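Local coordinates for Lmo0305 protein (Listeria monocytogenes, PDB 3PJ0) that belongs to the beta-eliminating lyase family of fold-type I pyridoxal-phosphate enzymes and carries the cofactor covalently on a lysine, at residues N4-S9 against K309-T314; K268-R273 against V334-A339; E272-C277 against N290-Y295; D301-I306 against D328-E333; V316-Y321 against E349-C354. One frame throughout, in Å; residues are numbered along the deposited sequence.

All five contacts belong to the smaller lobe around the four-stranded antiparallel sheet. Contacts 2 and 3 both start from helix 260-275 and reach neighbouring strands, 329-335 and 291-296; they are wholly apolar and buried, their centres about 8 Å apart. Contact 4 uses strand 329-335 again, nearer its start, with helix 300-314: a buried sulfur contact beside two acidic groups at the surface. That helix also serves contact 1, mostly buried with Asp312 at its exposed edge, where helix 2-11 is held by polar groups and a water. Contact 5, apolar and buried, sets helix 345-358 on the segment following helix 300-314, and Gln311 of contact 1 binds the backbone of Ile318 and Ser319 there.

Contact 1: N4-S9 against K309-T314; sequences NTLKTS and KIQDET
Ser9 brings its hydroxyl between Gln311 and Asp312 and bonds to both. With OG anti to the backbone N (chi1 177°), the hydroxyl of Ser9 leans toward helix 300-314 and donates to Asp312, OG to OD1 2.6 Å. It meets this oxygen from above the carboxylate plane. In return, NE2 of Gln311 gives an N-H to Ser9 OG over 3.1 Å, with the acceptor almost in the amide plane and an N-H...O angle of 155°. The buried hydroxyl of Ser9 is thus used both as acceptor, from an amide, and as donor, to a carboxylate. A water adds a second link, donating to Ser9 O at 2.8 Å and to Asp312 OD1 at 2.9 Å, so that the carboxylate oxygen is gripped twice.

The other end of the Gln311 amide is held too: OE1 accepts from the backbone N of Ile318 and of Ser319, which should fix which way round the amide sits. Leu6 adds an apolar flank, its CD1 lying 3.8 Å from Gln311 NE2, with the two side chains crossing at about a right angle. The axes of the two short helical segments run 9.7 Å apart at 23°, a nearly parallel helix pair in which the N-terminal helix 2-11 is joined to helix 300-314 by the Ser9 hydroxyl network and, beside it, by Leu6 packing on Leu307 and Thr308.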
# COMPACT_ATOMS: atom_id res chain seq x y z
N ASN A 4 28.07 15.48 2.46
CA ASN A 4 28.45 14.07 2.42
C ASN A 4 29.32 13.65 3.62
O ASN A 4 29.21 12.52 4.10
CB ASN A 4 29.14 13.72 1.10
CG ASN A 4 28.97 12.26 0.74
OD1 ASN A 4 27.84 11.76 0.70
ND2 ASN A 4 30.06 11.59 0.46
N THR A 5 30.19 14.54 4.07
CA THR A 5 31.06 14.28 5.22
C THR A 5 30.19 14.08 6.49
O THR A 5 30.41 13.13 7.26
CB THR A 5 32.06 15.43 5.46
OG1 THR A 5 32.88 15.64 4.30
CG2 THR A 5 32.96 15.12 6.68
N LEU A 6 29.19 14.95 6.68
CA LEU A 6 28.26 14.83 7.82
C LEU A 6 27.46 13.54 7.74
O LEU A 6 27.31 12.83 8.73
CB LEU A 6 27.30 16.02 7.88
CG LEU A 6 26.33 16.07 9.08
CD1 LEU A 6 27.08 16.18 10.40
CD2 LEU A 6 25.35 17.21 8.95
N LYS A 7 26.92 13.25 6.56
CA LYS A 7 26.13 12.03 6.32
C LYS A 7 26.95 10.78 6.70
O LYS A 7 26.47 9.90 7.41
CB LYS A 7 25.75 11.94 4.83
CG LYS A 7 25.02 10.67 4.41
CD LYS A 7 25.33 10.26 2.94
CE LYS A 7 26.77 9.67 2.82
NZ LYS A 7 27.18 9.21 1.46
N THR A 8 28.18 10.72 6.21
CA THR A 8 29.08 9.59 6.45
C THR A 8 29.43 9.47 7.92
O THR A 8 29.40 8.37 8.47
CB THR A 8 30.37 9.72 5.59
OG1 THR A 8 30.01 9.57 4.20
CG2 THR A 8 31.40 8.66 5.96
N SER A 9 29.74 10.60 8.55
CA SER A 9 30.05 10.62 9.98
C SER A 9 28.89 10.09 10.82
O SER A 9 29.07 9.32 11.77
CB SER A 9 30.36 12.05 10.39
OG SER A 9 30.60 12.15 11.78
N LYS A 309 33.09 16.42 13.64
CA LYS A 309 34.19 16.19 14.55
C LYS A 309 33.67 15.55 15.83
O LYS A 309 34.28 14.60 16.33
CB LYS A 309 34.91 17.51 14.88
CG LYS A 309 35.96 17.40 15.98
CD LYS A 309 36.71 18.70 16.20
CE LYS A 309 37.70 18.58 17.36
NZ LYS A 309 38.36 19.87 17.66
N ILE A 310 32.54 16.04 16.33
CA ILE A 310 31.99 15.55 17.59
C ILE A 310 31.49 14.12 17.46
O ILE A 310 31.72 13.31 18.36
CB ILE A 310 30.86 16.45 18.12
CG1 ILE A 310 31.42 17.82 18.51
CG2 ILE A 310 30.22 15.81 19.34
CD1 ILE A 310 30.30 18.80 18.95
N GLN A 311 30.78 13.82 16.38
CA GLN A 311 30.28 12.46 16.13
C GLN A 311 31.43 11.45 16.03
O GLN A 311 31.38 10.35 16.58
CB GLN A 311 29.41 12.45 14.87
CG GLN A 311 28.06 13.22 15.06
CD GLN A 311 27.22 13.36 13.80
OE1 GLN A 311 26.02 13.61 13.88
NE2 GLN A 311 27.84 13.20 12.62
N ASP A 312 32.48 11.84 15.32
CA ASP A 312 33.64 10.96 15.15
C ASP A 312 34.38 10.67 16.46
O ASP A 312 34.85 9.55 16.68
CB ASP A 312 34.63 11.57 14.14
CG ASP A 312 34.09 11.66 12.72
OD1 ASP A 312 32.98 11.19 12.42
OD2 ASP A 312 34.81 12.20 11.88
N GLU A 313 34.45 11.67 17.34
CA GLU A 313 35.16 11.58 18.62
C GLU A 313 34.35 10.97 19.78
O GLU A 313 34.95 10.52 20.77
CB GLU A 313 35.72 12.96 18.99
CG GLU A 313 36.83 13.42 18.03
CD GLU A 313 37.29 14.86 18.20
OE1 GLU A 313 36.75 15.60 19.05
OE2 GLU A 313 38.22 15.27 17.47
N THR A 314 33.02 10.97 19.69
CA THR A 314 32.13 10.38 20.72
C THR A 314 31.31 9.14 20.33
O THR A 314 30.83 8.44 21.22
CB THR A 314 31.12 11.43 21.22
OG1 THR A 314 30.13 11.71 20.20
CG2 THR A 314 31.84 12.72 21.61
O HOH W 1 31.45 8.86 13.08

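Contact 2: K268-R273 against V334-A339; sequences KGLAER and VSVGDA
The helical turn of Lys268-Arg273 lies beside the end of strand 329-335 and the loop that follows it, and the backbones stay well apart, with the nearest CA atoms, those of Leu270 and Val336, separated by 9.2 Å. Side chains alone span this gap. Leu270, Val334 and Val336 all point their CB atoms into it; the two valines, two residues apart, both face the helix.

One branch of the leucine does the touching. Leu270 CD2 meets Val334 CG1 at 4.0 Å and lies more loosely against Val336 CG2, at 4.5 Å, so a single methyl rests against one branch of each valine. The leucine carries CG anti to the backbone N (chi1 -172°), which extends its forked end from the helix toward the strand. On the other side, Val334 has CG1 opposite its own N (chi1 -175°), and this is the branch presented to the leucine. The contact is purely apolar and modest, burying 74 Å² in all; all three residues are nevertheless buried, because other parts of the chain complete the packing.

Leu270 also leans on Phe292 of strand 291-296, on Phe352 of helix 345-358 and on Leu17, while Val336 touches Ala266 and Ala267 one turn back along helix 260-275. Helix 260-275 therefore lies across one face of the antiparallel sheet, with helix 345-358 alongside it.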
# COMPACT_ATOMS: atom_id res chain seq x y z
N LYS A 268 12.85 16.53 26.80
CA LYS A 268 13.00 17.76 27.59
C LYS A 268 14.42 17.90 28.17
O LYS A 268 15.02 18.97 28.09
CB LYS A 268 11.95 17.84 28.70
CG LYS A 268 10.55 18.14 28.15
CD LYS A 268 9.56 18.41 29.27
CE LYS A 268 9.22 17.19 30.04
NZ LYS A 268 8.38 17.52 31.22
N GLY A 269 14.96 16.82 28.73
CA GLY A 269 16.33 16.81 29.27
C GLY A 269 17.33 17.17 28.17
O GLY A 269 18.22 17.99 28.38
N LEU A 270 17.18 16.56 26.99
CA LEU A 270 18.07 16.82 25.86
C LEU A 270 17.96 18.27 25.40
O LEU A 270 18.98 18.92 25.18
CB LEU A 270 17.76 15.86 24.70
CG LEU A 270 18.69 15.84 23.50
CD1 LEU A 270 20.14 15.67 23.95
CD2 LEU A 270 18.30 14.73 22.50
N ALA A 271 16.74 18.78 25.24
CA ALA A 271 16.54 20.18 24.83
C ALA A 271 17.22 21.12 25.81
O ALA A 271 17.87 22.10 25.40
CB ALA A 271 15.01 20.53 24.70
N GLU A 272 17.11 20.84 27.12
CA GLU A 272 17.79 21.69 28.12
C GLU A 272 19.29 21.77 27.84
O GLU A 272 19.90 22.84 27.98
CB GLU A 272 17.64 21.17 29.55
CG GLU A 272 16.32 21.47 30.23
CD GLU A 272 16.34 21.10 31.71
OE1 GLU A 272 17.43 20.89 32.27
OE2 GLU A 272 15.24 21.02 32.31
N ARG A 273 19.88 20.64 27.50
CA ARG A 273 21.31 20.61 27.22
C ARG A 273 21.63 21.40 25.96
O ARG A 273 22.58 22.17 25.97
CB ARG A 273 21.83 19.16 27.05
CG ARG A 273 21.72 18.24 28.28
CD ARG A 273 22.10 16.79 27.87
NE ARG A 273 22.09 15.82 28.97
CZ ARG A 273 23.17 15.41 29.65
NH1 ARG A 273 24.38 15.88 29.38
NH2 ARG A 273 23.02 14.51 30.62
N VAL A 334 15.17 16.50 15.99
CA VAL A 334 15.39 15.33 16.83
C VAL A 334 14.05 14.74 17.25
O VAL A 334 13.16 15.50 17.68
CB VAL A 334 16.09 15.69 18.17
CG1 VAL A 334 16.41 14.39 18.95
CG2 VAL A 334 17.32 16.54 17.96
N SER A 335 13.87 13.43 17.04
CA SER A 335 12.70 12.72 17.55
C SER A 335 13.22 11.61 18.45
O SER A 335 13.84 10.67 17.97
CB SER A 335 11.80 12.15 16.45
OG SER A 335 11.31 13.17 15.60
N VAL A 336 12.99 11.71 19.75
CA VAL A 336 13.49 10.73 20.72
C VAL A 336 12.71 9.43 20.64
O VAL A 336 11.47 9.42 20.50
CB VAL A 336 13.50 11.28 22.16
CG1 VAL A 336 13.95 10.20 23.18
CG2 VAL A 336 14.44 12.46 22.28
N GLY A 337 13.44 8.33 20.72
CA GLY A 337 12.89 6.98 20.66
C GLY A 337 13.76 6.07 21.50
O GLY A 337 14.39 6.52 22.47
N ASP A 338 13.83 4.79 21.12
CA ASP A 338 14.60 3.81 21.93
C ASP A 338 16.12 3.99 21.87
O ASP A 338 16.83 3.59 22.79
CB ASP A 338 14.29 2.35 21.53
CG ASP A 338 12.92 1.85 21.96
OD1 ASP A 338 12.19 2.50 22.74
OD2 ASP A 338 12.57 0.77 21.49
N ALA A 339 16.64 4.58 20.80
CA ALA A 339 18.09 4.76 20.67
C ALA A 339 18.67 5.64 21.79
O ALA A 339 19.75 5.35 22.31
CB ALA A 339 18.44 5.36 19.29

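Contact 3: E272-C277 against N290-Y295; sequences ERFNSC and NMFHVY
The C-terminal part of helix 260-275 approaches strand 291-296 most closely at Phe274 and Val294, whose CA atoms are 7.4 Å apart. From the helix side the phenyl ring of Phe274 is the main contact surface, and both Phe292 and Val294 point their CB atoms toward it.

Val294 supports one face of this ring with its forked end. Its CG2 stands over the middle of the Phe274 ring in a CH-pi contact, 3.9 Å from the centroid and only 11° off the normal. The second methyl, Val294 CG1, sits over the same ring nearer its rim and comes within 3.7 Å of Phe274 CD1. Both branches can bear on the face because CG1 lies anti to the backbone N of Val294 (chi1 178°) and CG2 anti to its carbonyl carbon.

This is helix-on-sheet packing of an alpha/beta layer: the helix is joined to the antiparallel sheet through alternate strand residues, and the intervening chain returns by way of the edge strand 280-283. Phe292 is the other alternate residue. A chi1 of 56° swings its ring so that the CE1 edge meets Phe274, CE1 lying 3.9 Å from Phe274 CD2, and the two side chains cross at about a right angle. On the side away from Val294, Phe274 meets Phe352 of helix 345-358 edge-to-face and touches Leu355 one turn on.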
# COMPACT_ATOMS: atom_id res chain seq x y z
N GLU A 272 17.11 20.84 27.12
CA GLU A 272 17.79 21.69 28.12
C GLU A 272 19.29 21.77 27.84
O GLU A 272 19.90 22.84 27.98
CB GLU A 272 17.64 21.17 29.55
CG GLU A 272 16.32 21.47 30.23
CD GLU A 272 16.34 21.10 31.71
OE1 GLU A 272 17.43 20.89 32.27
OE2 GLU A 272 15.24 21.02 32.31
N ARG A 273 19.88 20.64 27.50
CA ARG A 273 21.31 20.61 27.22
C ARG A 273 21.63 21.40 25.96
O ARG A 273 22.58 22.17 25.97
CB ARG A 273 21.83 19.16 27.05
CG ARG A 273 21.72 18.24 28.28
CD ARG A 273 22.10 16.79 27.87
NE ARG A 273 22.09 15.82 28.97
CZ ARG A 273 23.17 15.41 29.65
NH1 ARG A 273 24.38 15.88 29.38
NH2 ARG A 273 23.02 14.51 30.62
N PHE A 274 20.84 21.26 24.89
CA PHE A 274 21.06 22.07 23.69
C PHE A 274 20.95 23.58 23.98
O PHE A 274 21.85 24.36 23.63
CB PHE A 274 20.09 21.67 22.56
CG PHE A 274 20.54 20.48 21.77
CD1 PHE A 274 21.68 20.56 20.97
CD2 PHE A 274 19.82 19.29 21.79
CE1 PHE A 274 22.11 19.46 20.23
CE2 PHE A 274 20.23 18.20 21.04
CZ PHE A 274 21.38 18.28 20.27
N ASN A 275 19.89 23.98 24.68
CA ASN A 275 19.67 25.38 25.01
C ASN A 275 20.78 25.96 25.88
O ASN A 275 21.04 27.16 25.82
CB ASN A 275 18.31 25.58 25.69
CG ASN A 275 17.13 25.56 24.71
OD1 ASN A 275 17.03 26.44 23.82
ND2 ASN A 275 16.21 24.62 24.88
N SER A 276 21.43 25.12 26.68
CA SER A 276 22.51 25.57 27.56
C SER A 276 23.75 25.98 26.76
O SER A 276 24.65 26.64 27.30
CB SER A 276 22.87 24.49 28.60
OG SER A 276 23.52 23.37 28.03
N CYS A 277 23.81 25.58 25.49
CA CYS A 277 24.95 25.88 24.63
C CYS A 277 24.82 27.25 23.99
O CYS A 277 23.72 27.66 23.56
CB CYS A 277 25.15 24.82 23.55
SG CYS A 277 25.48 23.16 24.22
N ASN A 290 8.08 14.19 22.13
CA ASN A 290 9.40 13.58 22.04
C ASN A 290 10.31 14.27 21.02
O ASN A 290 11.46 13.87 20.83
CB ASN A 290 9.24 12.11 21.64
CG ASN A 290 8.72 11.96 20.27
OD1 ASN A 290 7.80 12.69 19.86
ND2 ASN A 290 9.30 11.02 19.51
N MSE A 291 9.81 15.32 20.37
CA MSE A 291 10.54 15.97 19.31
C MSE A 291 10.74 17.45 19.52
O MSE A 291 10.08 18.08 20.35
CB MSE A 291 9.81 15.78 17.98
CG MSE A 291 8.53 16.54 17.82
SE MSE A 291 7.90 16.61 15.97
CE MSE A 291 9.34 17.68 15.24
N PHE A 292 11.67 18.00 18.73
CA PHE A 292 11.97 19.42 18.73
C PHE A 292 12.97 19.66 17.60
O PHE A 292 13.50 18.71 17.02
CB PHE A 292 12.51 19.92 20.09
CG PHE A 292 13.72 19.20 20.58
CD1 PHE A 292 15.00 19.60 20.20
CD2 PHE A 292 13.59 18.09 21.44
CE1 PHE A 292 16.13 18.91 20.67
CE2 PHE A 292 14.71 17.41 21.88
CZ PHE A 292 15.98 17.81 21.50
N HIS A 293 13.17 20.93 17.27
CA HIS A 293 14.15 21.36 16.29
C HIS A 293 15.25 22.13 17.02
O HIS A 293 14.98 22.83 17.96
CB HIS A 293 13.46 22.25 15.27
CG HIS A 293 12.59 21.51 14.33
ND1 HIS A 293 11.92 22.10 13.28
CD2 HIS A 293 12.31 20.18 14.26
CE1 HIS A 293 11.24 21.18 12.63
NE2 HIS A 293 11.49 20.00 13.18
N VAL A 294 16.50 21.97 16.58
CA VAL A 294 17.68 22.63 17.18
C VAL A 294 18.19 23.64 16.15
O VAL A 294 18.43 23.28 15.01
CB VAL A 294 18.78 21.59 17.48
CG1 VAL A 294 20.03 22.22 18.06
CG2 VAL A 294 18.22 20.47 18.42
N TYR A 295 18.34 24.88 16.56
CA TYR A 295 18.75 25.97 15.69
C TYR A 295 20.08 26.51 16.14
O TYR A 295 20.32 26.66 17.34
CB TYR A 295 17.72 27.10 15.74
CG TYR A 295 16.55 26.96 14.81
CD1 TYR A 295 15.51 26.04 15.08
CD2 TYR A 295 16.45 27.74 13.66
CE1 TYR A 295 14.43 25.91 14.21
CE2 TYR A 295 15.36 27.63 12.80
CZ TYR A 295 14.34 26.71 13.08
OH TYR A 295 13.27 26.58 12.22

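Contact 4: D301-I306 against D328-E333; sequences DEIGAI and DVCAFE
Apolar packing comes first: Ile303 of helix 300-314 lies against the sulfur of Cys330, with Ile303 CG1 3.7 Å from Cys330 SG. The isoleucine CB is almost as near to the same sulfur, at 3.8 Å, so SG settles beside the root of the side chain and not at its far end. Both residues are buried and both point their CB atoms across the gap between helix and strand. Ile303 turns CG1 anti to its carbonyl carbon (chi1 -62°), which puts this branch against the sulfur. The backbones themselves keep their distance, the CA atoms of Ile303 and Cys330 being 8.0 Å apart.

The electrostatic component is different in kind and lies at the exposed margin. Glu302 OE1 and Asp328 OD1 are 4.5 Å apart, two acidic groups near each other but not in contact. Glu302 OE1 also has a hydrogen-bond partner just outside the two segments. If both acids are ionised, they would be expected to repel mildly, an effect that surrounding solvent probably screens.

Along the fold, Ile303 also packs on Phe296 of strand 291-296, the neighbour to which Cys330 is joined by backbone hydrogen bonding. Helix 300-314 follows directly after strand 291-296 and here covers the beginning of strand 329-335, so the contact seats the first turns of the helix over two adjoining strands of the antiparallel sheet.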
# COMPACT_ATOMS: atom_id res chain seq x y z
N ASP A 301 27.43 24.87 6.75
CA ASP A 301 28.79 24.40 6.48
C ASP A 301 29.61 24.40 7.76
O ASP A 301 30.28 23.42 8.09
CB ASP A 301 29.51 25.27 5.44
CG ASP A 301 29.12 24.94 4.00
OD1 ASP A 301 28.48 23.91 3.73
OD2 ASP A 301 29.49 25.75 3.12
N GLU A 302 29.53 25.51 8.49
CA GLU A 302 30.24 25.68 9.76
C GLU A 302 29.81 24.68 10.85
O GLU A 302 30.65 24.12 11.55
CB GLU A 302 30.08 27.12 10.27
CG GLU A 302 30.88 28.17 9.45
CD GLU A 302 30.61 29.61 9.90
OE1 GLU A 302 29.46 29.91 10.30
OE2 GLU A 302 31.53 30.43 9.88
N ILE A 303 28.51 24.50 11.02
CA ILE A 303 28.00 23.58 12.04
C ILE A 303 28.23 22.12 11.65
O ILE A 303 28.53 21.28 12.50
CB ILE A 303 26.50 23.85 12.37
CG1 ILE A 303 26.33 25.27 12.93
CG2 ILE A 303 25.96 22.79 13.33
CD1 ILE A 303 27.22 25.58 14.11
N GLY A 304 28.13 21.81 10.36
CA GLY A 304 28.37 20.46 9.89
C GLY A 304 29.77 19.97 10.27
O GLY A 304 29.94 18.80 10.67
N ALA A 305 30.76 20.84 10.11
CA ALA A 305 32.15 20.54 10.46
C ALA A 305 32.28 20.22 11.94
O ALA A 305 32.98 19.27 12.33
CB ALA A 305 33.10 21.72 10.08
N ILE A 306 31.60 21.01 12.75
CA ILE A 306 31.60 20.80 14.20
C ILE A 306 30.91 19.47 14.55
O ILE A 306 31.46 18.65 15.27
CB ILE A 306 30.91 21.98 14.93
CG1 ILE A 306 31.79 23.24 14.79
CG2 ILE A 306 30.66 21.63 16.39
CD1 ILE A 306 31.12 24.55 15.29
N ASP A 328 23.36 32.66 7.87
CA ASP A 328 24.15 32.18 9.02
C ASP A 328 23.31 31.50 10.10
O ASP A 328 23.58 31.62 11.31
CB ASP A 328 24.93 33.37 9.61
CG ASP A 328 26.03 33.85 8.67
OD1 ASP A 328 26.89 33.01 8.33
OD2 ASP A 328 26.05 35.06 8.31
N VAL A 329 22.26 30.79 9.65
CA VAL A 329 21.42 30.02 10.55
C VAL A 329 21.05 28.70 9.91
O VAL A 329 20.70 28.65 8.73
CB VAL A 329 20.14 30.79 10.97
CG1 VAL A 329 19.23 29.93 11.80
CG2 VAL A 329 20.48 32.06 11.72
N CYS A 330 21.16 27.61 10.68
CA CYS A 330 20.74 26.30 10.21
C CYS A 330 20.05 25.55 11.35
O CYS A 330 20.14 25.97 12.53
CB CYS A 330 21.93 25.49 9.69
SG CYS A 330 23.17 25.13 10.96
N ALA A 331 19.41 24.44 11.01
CA ALA A 331 18.68 23.65 12.00
C ALA A 331 18.54 22.18 11.63
O ALA A 331 18.77 21.81 10.48
CB ALA A 331 17.25 24.26 12.20
N PHE A 332 18.13 21.36 12.61
CA PHE A 332 17.81 19.96 12.38
C PHE A 332 16.80 19.51 13.39
O PHE A 332 16.54 20.20 14.39
CB PHE A 332 19.02 19.02 12.40
CG PHE A 332 19.65 18.88 13.75
CD1 PHE A 332 19.20 17.92 14.63
CD2 PHE A 332 20.70 19.68 14.14
CE1 PHE A 332 19.79 17.80 15.89
CE2 PHE A 332 21.31 19.52 15.36
CZ PHE A 332 20.83 18.60 16.24
N GLU A 333 16.17 18.39 13.09
CA GLU A 333 15.14 17.82 13.94
C GLU A 333 15.63 16.61 14.74
O GLU A 333 16.37 15.76 14.21
CB GLU A 333 13.97 17.39 13.04
CG GLU A 333 12.90 16.56 13.67
CD GLU A 333 11.78 16.32 12.70
OE1 GLU A 333 10.99 17.25 12.50
OE2 GLU A 333 11.75 15.21 12.09

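Contact 5: V316-Y321 against E349-C354; sequences VGISGY and ELVFRC
Val351 presents a methyl to each of two side chains, Val316 and Ile318, and its conformation sets the split. With chi1 at 159°, CG1 stands anti to the backbone N and CG2 anti to the carbonyl carbon, spreading the fork toward the opposite segment. Val351 CG2 presses against the branch point of Val316, reaching its CB at 3.5 Å and its CG2 at 3.7 Å; the two valine side chains cross at about a right angle. The other methyl, Val351 CG1, meets Ile318 CD1 at 3.6 Å, the pair approaching tip to tip.

Ile318 gets there through two bent torsions, chi1 -61° and chi2 -61°, which bring the end of its longer branch round to the helix. The fork of Val316 straddles CG2 of Val351. Backbones approach most closely at Val316 and Val351, whose CA atoms are 7.3 Å apart. The three meeting residues are buried and wholly apolar, a close-fitting patch between the short strand 316-317 with its continuation and a helix, burying 120 Å², both sides summed.

Thr314 at the end of helix 300-314 touches Val351 as well, and Leu17 packs on both Val316 and Ile318. On its far side Ile318 leans against Phe332 of strand 329-335. At Ile318 the chain is thereby wedged between helix 345-358 and Phe332 of the antiparallel sheet, shortly after helix 300-314, while strand 316-317 itself pairs in parallel with strand 15-16.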
# COMPACT_ATOMS: atom_id res chain seq x y z
N VAL A 316 28.41 9.26 18.98
CA VAL A 316 27.01 9.63 19.12
C VAL A 316 26.54 10.45 17.92
O VAL A 316 26.94 11.59 17.76
CB VAL A 316 26.73 10.50 20.38
CG1 VAL A 316 25.26 10.86 20.45
CG2 VAL A 316 27.19 9.80 21.68
N GLY A 317 25.66 9.88 17.11
CA GLY A 317 25.02 10.58 15.98
C GLY A 317 24.08 11.70 16.42
O GLY A 317 23.08 11.45 17.10
N ILE A 318 24.40 12.93 16.02
CA ILE A 318 23.57 14.10 16.34
C ILE A 318 22.57 14.32 15.21
O ILE A 318 21.35 14.30 15.41
CB ILE A 318 24.43 15.36 16.49
CG1 ILE A 318 25.42 15.18 17.64
CG2 ILE A 318 23.53 16.58 16.72
CD1 ILE A 318 24.77 14.96 18.94
N SER A 319 23.09 14.50 14.00
CA SER A 319 22.23 14.68 12.82
C SER A 319 22.99 14.32 11.55
O SER A 319 24.18 14.61 11.43
CB SER A 319 21.72 16.12 12.68
OG SER A 319 20.75 16.17 11.62
N GLY A 320 22.28 13.70 10.61
CA GLY A 320 22.87 13.35 9.31
C GLY A 320 22.72 14.45 8.26
O GLY A 320 23.25 14.36 7.14
N TYR A 321 22.03 15.52 8.64
CA TYR A 321 21.81 16.63 7.73
C TYR A 321 21.63 17.90 8.52
O TYR A 321 21.35 17.89 9.74
CB TYR A 321 20.52 16.40 6.94
CG TYR A 321 19.31 16.56 7.84
CD1 TYR A 321 18.82 15.48 8.57
CD2 TYR A 321 18.70 17.81 8.02
CE1 TYR A 321 17.75 15.64 9.44
CE2 TYR A 321 17.60 17.96 8.87
CZ TYR A 321 17.14 16.88 9.57
OH TYR A 321 16.08 17.02 10.44
N GLU A 349 27.51 12.96 27.82
CA GLU A 349 28.13 14.14 28.47
C GLU A 349 29.18 14.76 27.58
O GLU A 349 29.27 15.98 27.46
CB GLU A 349 28.83 13.79 29.80
CG GLU A 349 27.91 13.38 30.93
CD GLU A 349 26.89 14.46 31.30
OE1 GLU A 349 27.16 15.66 31.05
OE2 GLU A 349 25.81 14.08 31.83
N LEU A 350 29.97 13.91 26.93
CA LEU A 350 31.08 14.37 26.11
C LEU A 350 30.62 15.17 24.89
O LEU A 350 31.25 16.18 24.53
CB LEU A 350 31.96 13.20 25.69
CG LEU A 350 33.28 13.49 25.00
CD1 LEU A 350 34.20 14.40 25.82
CD2 LEU A 350 33.97 12.15 24.72
N VAL A 351 29.51 14.72 24.29
CA VAL A 351 28.91 15.40 23.14
C VAL A 351 28.68 16.88 23.43
O VAL A 351 29.05 17.74 22.65
CB VAL A 351 27.54 14.77 22.76
CG1 VAL A 351 26.70 15.75 21.93
CG2 VAL A 351 27.75 13.44 22.05
N PHE A 352 28.08 17.16 24.59
CA PHE A 352 27.76 18.52 24.98
C PHE A 352 28.94 19.30 25.52
O PHE A 352 29.04 20.49 25.27
CB PHE A 352 26.54 18.52 25.90
CG PHE A 352 25.30 18.09 25.19
CD1 PHE A 352 24.59 19.00 24.40
CD2 PHE A 352 24.88 16.77 25.22
CE1 PHE A 352 23.47 18.60 23.71
CE2 PHE A 352 23.76 16.38 24.51
CZ PHE A 352 23.05 17.30 23.76
N ARG A 353 29.84 18.64 26.24
CA ARG A 353 31.07 19.30 26.65
C ARG A 353 31.77 19.78 25.37
O ARG A 353 32.18 20.94 25.30
CB ARG A 353 31.96 18.35 27.46
N CYS A 354 31.86 18.91 24.36
CA CYS A 354 32.50 19.26 23.07
C CYS A 354 31.73 20.33 22.29
O CYS A 354 32.33 21.22 21.68
CB CYS A 354 32.66 18.04 22.16
SG CYS A 354 33.89 16.83 22.70